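Local coordinates for protein peptidoglycan D,D-transpeptidase FtsI (Burkholderia pseudomallei, PDB 6HZI) that probably cross-links the peptide stems of peptidoglycan as a D,D-transpeptidase of the penicillin-binding protein family, here without a bound ligand, at residues I14-I17 / T18-L22; T132-P135 / E136-W139. All blocks are in the same frame, centred on the assembly; numbering follows the deposited sequence.

Contact 1. Residues I14-I17 / T18-L22; sequences IQYI and TYTNL
One face of the Y16 phenol carries the methyl of T20, one helical turn further on: T20 CG2 lies 3.5 Å from the ring centroid, offset toward the rim near CZ and OH, in a CH-pi contact. The two side chains cross at about a right angle. With CG anti to the backbone N (chi1 -177°), the Y16 ring swings along the helix toward its C-terminal end and over the methyl. Y19 joins more loosely, its CD2 4.3 Å from Y16 CE1, and its hydroxyl is hydrogen-bonded to K23.

Away from the tyrosines, the carbonyl of I14 takes two bonds from T18. T18 N gives the usual helical bond, and T18 OG1, 2.7 Å from I14 O, comes from the other face of the carbonyl plane, well above it. OG1 sits beside its own backbone N (chi1 -61°), which turns it back to the preceding turn; it is also hydrogen-bonded to S48. I17 and N21 lie side by side, and N21 ND2 reaches back to I17 O at 2.9 Å, through a bent bond tilted from both the amide and carbonyl planes. N21 ND2 is also hydrogen-bonded to D320 of helix 310-324. The backbone bond from N21 N to I17 O is weak at 3.4 Å.

I14 meets V38 of strand 33-40, while T18 and L22 touch both that strand and 46-52, and Q15 bonds the backbone of L49. This is an amphipathic helix laid on the antiparallel sheet beside helix 310-324, as in the penicillin-binding transpeptidase fold.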
loop_
_atom_site.group_PDB
_atom_site.type_symbol
_atom_site.label_atom_id
_atom_site.label_comp_id
_atom_site.label_asym_id
_atom_site.label_seq_id
_atom_site.Cartn_x
_atom_site.Cartn_y
_atom_site.Cartn_z
ATOM N N ILE A 14 -14.868 -2.074 -14.739
ATOM C CA ILE A 14 -13.653 -1.861 -13.908
ATOM C C ILE A 14 -12.849 -3.160 -13.885
ATOM O O ILE A 14 -11.621 -3.108 -13.966
ATOM C CB ILE A 14 -14.050 -1.330 -12.520
ATOM C CG1 ILE A 14 -14.816 -0.012 -12.688
ATOM C CG2 ILE A 14 -12.825 -1.169 -11.629
ATOM C CD1 ILE A 14 -15.573 0.370 -11.457
ATOM N N GLN A 15 -13.530 -4.288 -13.852
ATOM C CA GLN A 15 -12.879 -5.608 -13.860
ATOM C C GLN A 15 -12.150 -5.713 -15.196
ATOM O O GLN A 15 -10.978 -6.128 -15.197
ATOM C CB GLN A 15 -13.874 -6.748 -13.602
ATOM C CG GLN A 15 -13.237 -8.131 -13.625
ATOM C CD GLN A 15 -12.659 -8.585 -12.307
ATOM O OE1 GLN A 15 -12.576 -7.775 -11.360
ATOM N NE2 GLN A 15 -12.263 -9.879 -12.257
ATOM N N TYR A 16 -12.795 -5.322 -16.292
ATOM C CA TYR A 16 -12.163 -5.480 -17.624
ATOM C C TYR A 16 -10.951 -4.543 -17.716
ATOM O O TYR A 16 -9.839 -4.989 -18.068
ATOM C CB TYR A 16 -13.143 -5.265 -18.775
ATOM C CG TYR A 16 -12.475 -5.507 -20.105
ATOM C CD1 TYR A 16 -12.049 -6.787 -20.452
ATOM C CD2 TYR A 16 -12.196 -4.464 -20.966
ATOM C CE1 TYR A 16 -11.348 -7.019 -21.619
ATOM C CE2 TYR A 16 -11.501 -4.689 -22.142
ATOM C CZ TYR A 16 -11.087 -5.969 -22.475
ATOM O OH TYR A 16 -10.431 -6.226 -23.638
ATOM N N ILE A 17 -11.156 -3.279 -17.377
ATOM C CA ILE A 17 -10.075 -2.265 -17.294
ATOM C C ILE A 17 -8.917 -2.808 -16.460
ATOM O O ILE A 17 -7.748 -2.518 -16.797
ATOM C CB ILE A 17 -10.601 -0.999 -16.631
ATOM C CG1 ILE A 17 -11.385 -0.158 -17.636
ATOM C CG2 ILE A 17 -9.448 -0.252 -15.959
ATOM C CD1 ILE A 17 -12.163 0.983 -16.971
ATOM N N THR A 18 -9.225 -3.509 -15.362
ATOM C CA THR A 18 -8.185 -3.981 -14.410
ATOM C C THR A 18 -7.451 -5.142 -15.105
ATOM O O THR A 18 -6.202 -5.197 -15.105
ATOM C CB THR A 18 -8.796 -4.302 -13.033
ATOM O OG1 THR A 18 -9.412 -3.163 -12.414
ATOM C CG2 THR A 18 -7.745 -4.814 -12.082
ATOM N N TYR A 19 -8.197 -6.058 -15.706
ATOM C CA TYR A 19 -7.628 -7.213 -16.441
ATOM C C TYR A 19 -6.766 -6.783 -17.628
ATOM O O TYR A 19 -5.716 -7.365 -17.736
ATOM C CB TYR A 19 -8.740 -8.104 -16.963
ATOM C CG TYR A 19 -8.327 -9.239 -17.856
ATOM C CD1 TYR A 19 -7.992 -10.481 -17.318
ATOM C CD2 TYR A 19 -8.439 -9.137 -19.232
ATOM C CE1 TYR A 19 -7.735 -11.579 -18.129
ATOM C CE2 TYR A 19 -8.188 -10.223 -20.051
ATOM C CZ TYR A 19 -7.824 -11.441 -19.498
ATOM O OH TYR A 19 -7.585 -12.529 -20.281
ATOM N N THR A 20 -7.173 -5.839 -18.483
ATOM C CA THR A 20 -6.353 -5.487 -19.686
ATOM C C THR A 20 -5.031 -4.871 -19.208
ATOM O O THR A 20 -3.969 -5.261 -19.689
ATOM C CB THR A 20 -7.080 -4.551 -20.657
ATOM O OG1 THR A 20 -7.499 -3.452 -19.858
ATOM C CG2 THR A 20 -8.306 -5.173 -21.292
ATOM N N ASN A 21 -5.084 -3.965 -18.242
ATOM C CA ASN A 21 -3.883 -3.216 -17.792
ATOM C C ASN A 21 -2.918 -4.200 -17.126
ATOM O O ASN A 21 -1.736 -4.169 -17.377
ATOM C CB ASN A 21 -4.329 -2.050 -16.910
ATOM C CG ASN A 21 -4.801 -0.893 -17.757
ATOM O OD1 ASN A 21 -4.015 -0.475 -18.581
ATOM N ND2 ASN A 21 -6.005 -0.337 -17.560
ATOM N N LEU A 22 -3.419 -5.051 -16.259
ATOM C CA LEU A 22 -2.545 -5.921 -15.461
ATOM C C LEU A 22 -1.905 -6.902 -16.434
ATOM O O LEU A 22 -0.701 -7.078 -16.344
ATOM C CB LEU A 22 -3.344 -6.638 -14.365
ATOM C CG LEU A 22 -2.497 -7.593 -13.537
ATOM C CD1 LEU A 22 -1.420 -6.837 -12.775
ATOM C CD2 LEU A 22 -3.337 -8.448 -12.606
#

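Contact 2. Residues T132-P135 / E136-W139; sequences TMKP and EEMW
E137 OE1 receives the backbone N-H of K134 at 2.8 Å, in a nearly straight bond (171°). The donor meets the oxygen on its anti side, 29° out of the carboxylate plane. E137 has CG beside its own backbone N (chi1 -79°) and an extended chain beyond it, which carries the carboxylate back past the start of the helix. There OE1 also lies 3.4 Å from M133 CB, the two side chains crossing obliquely. The other oxygen, OE2, forms a salt bridge with R82, so the carboxylate spans the helix start and a neighbouring loop. K134 NZ stands 4.3 Å from E137 OE2, too far for a salt bridge but near enough that its charge may add to the field around the carboxylate.

On the buried side, M133 CE approaches M138 SD at 4.2 Å, the two chains running at about a right angle; both methionines pack against L76 of helix 70-79. The first helical turn closes through the backbone: W139 N bonds P135 O at 2.8 Å, whereas M138 N makes a weak bond to K134 O at 3.3 Å. W139 carries its indole away from the turn to meet the ring of W166.

K134 is the N-cap, P135 fills the first helical position, and E137 reaches back to the N-cap amide, the side-chain-to-backbone half of a capping box, here starting helix 135-144 within the transpeptidase domain.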
loop_
_atom_site.group_PDB
_atom_site.type_symbol
_atom_site.label_atom_id
_atom_site.label_comp_id
_atom_site.label_asym_id
_atom_site.label_seq_id
_atom_site.Cartn_x
_atom_site.Cartn_y
_atom_site.Cartn_z
ATOM N N THR A 132 10.296 5.703 18.378
ATOM C CA THR A 132 9.513 6.501 19.354
ATOM C C THR A 132 8.304 5.700 19.866
ATOM O O THR A 132 7.433 6.329 20.542
ATOM C CB THR A 132 9.043 7.833 18.742
ATOM O OG1 THR A 132 7.908 7.681 17.861
ATOM C CG2 THR A 132 10.187 8.539 18.038
ATOM N N MET A 133 8.158 4.425 19.508
ATOM C CA MET A 133 6.898 3.676 19.833
ATOM C C MET A 133 7.271 2.297 20.366
ATOM O O MET A 133 8.421 1.845 20.114
ATOM C CB MET A 133 5.961 3.509 18.626
ATOM C CG MET A 133 5.429 4.817 18.051
ATOM S SD MET A 133 4.453 4.677 16.483
ATOM C CE MET A 133 5.735 4.281 15.292
ATOM N N LYS A 134 6.367 1.691 21.129
ATOM C CA LYS A 134 6.609 0.353 21.751
ATOM C C LYS A 134 6.154 -0.722 20.775
ATOM O O LYS A 134 5.193 -0.492 20.042
ATOM C CB LYS A 134 5.805 0.175 23.045
ATOM C CG LYS A 134 6.128 1.144 24.181
ATOM C CD LYS A 134 5.023 1.256 25.216
ATOM C CE LYS A 134 5.249 2.408 26.180
ATOM N NZ LYS A 134 3.980 3.085 26.542
ATOM N N PRO A 135 6.828 -1.890 20.720
ATOM C CA PRO A 135 6.346 -3.037 19.933
ATOM C C PRO A 135 4.829 -3.286 20.049
ATOM O O PRO A 135 4.129 -3.516 19.091
ATOM C CB PRO A 135 7.143 -4.200 20.555
ATOM C CG PRO A 135 8.472 -3.563 20.932
ATOM C CD PRO A 135 8.094 -2.178 21.413
ATOM N N GLU A 136 4.321 -3.199 21.258
ATOM C CA GLU A 136 2.907 -3.508 21.501
ATOM C C GLU A 136 2.076 -2.509 20.695
ATOM O O GLU A 136 1.067 -2.901 20.115
ATOM C CB GLU A 136 2.648 -3.525 23.008
ATOM C CG GLU A 136 1.210 -3.838 23.377
ATOM C CD GLU A 136 0.936 -3.720 24.861
ATOM O OE1 GLU A 136 1.904 -3.644 25.640
ATOM O OE2 GLU A 136 -0.234 -3.665 25.219
ATOM N N GLU A 137 2.444 -1.241 20.730
ATOM C CA GLU A 137 1.672 -0.171 20.060
ATOM C C GLU A 137 1.556 -0.498 18.566
ATOM O O GLU A 137 0.465 -0.352 18.032
ATOM C CB GLU A 137 2.360 1.169 20.274
ATOM C CG GLU A 137 2.100 1.758 21.640
ATOM C CD GLU A 137 2.899 3.015 21.945
ATOM O OE1 GLU A 137 4.036 3.164 21.442
ATOM O OE2 GLU A 137 2.367 3.846 22.664
ATOM N N MET A 138 2.647 -0.968 17.977
ATOM C CA MET A 138 2.820 -1.171 16.527
ATOM C C MET A 138 2.086 -2.456 16.143
ATOM O O MET A 138 1.319 -2.426 15.143
ATOM C CB MET A 138 4.310 -1.237 16.158
ATOM C CG MET A 138 4.956 0.159 16.150
ATOM S SD MET A 138 6.654 0.193 15.567
ATOM C CE MET A 138 6.575 -0.744 14.040
ATOM N N TRP A 139 2.280 -3.520 16.927
ATOM C CA TRP A 139 1.555 -4.816 16.762
ATOM C C TRP A 139 0.049 -4.537 16.843
ATOM O O TRP A 139 -0.697 -4.992 15.985
ATOM C CB TRP A 139 2.007 -5.874 17.780
ATOM C CG TRP A 139 1.474 -7.263 17.541
ATOM C CD1 TRP A 139 2.127 -8.338 16.979
ATOM C CD2 TRP A 139 0.162 -7.729 17.905
ATOM N NE1 TRP A 139 1.296 -9.430 16.933
ATOM C CE2 TRP A 139 0.093 -9.089 17.511
ATOM C CE3 TRP A 139 -0.950 -7.117 18.521
ATOM C CZ2 TRP A 139 -1.063 -9.846 17.703
ATOM C CZ3 TRP A 139 -2.092 -7.864 18.704
ATOM C CH2 TRP A 139 -2.139 -9.213 18.298
#

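Contacts 1 and 2 sit on opposite sides of the chain's centre, their own centres about 38 Å apart and their nearest atoms about 28 Å apart, and they share no helix or strand. Both are partly buried, with some residues turned inward and others outward. Residues 14-22 run within a helix, where the carbonyls of I14 and I17 already take backbone N-H groups and accept a second donor from a hydroxyl or amide side chain, and one flank lies on the central sheet. Residues 132-139 instead mark a helix start, where a carboxylate takes up a backbone N-H and an arginine charge, and the inner side meets other helices through methionines.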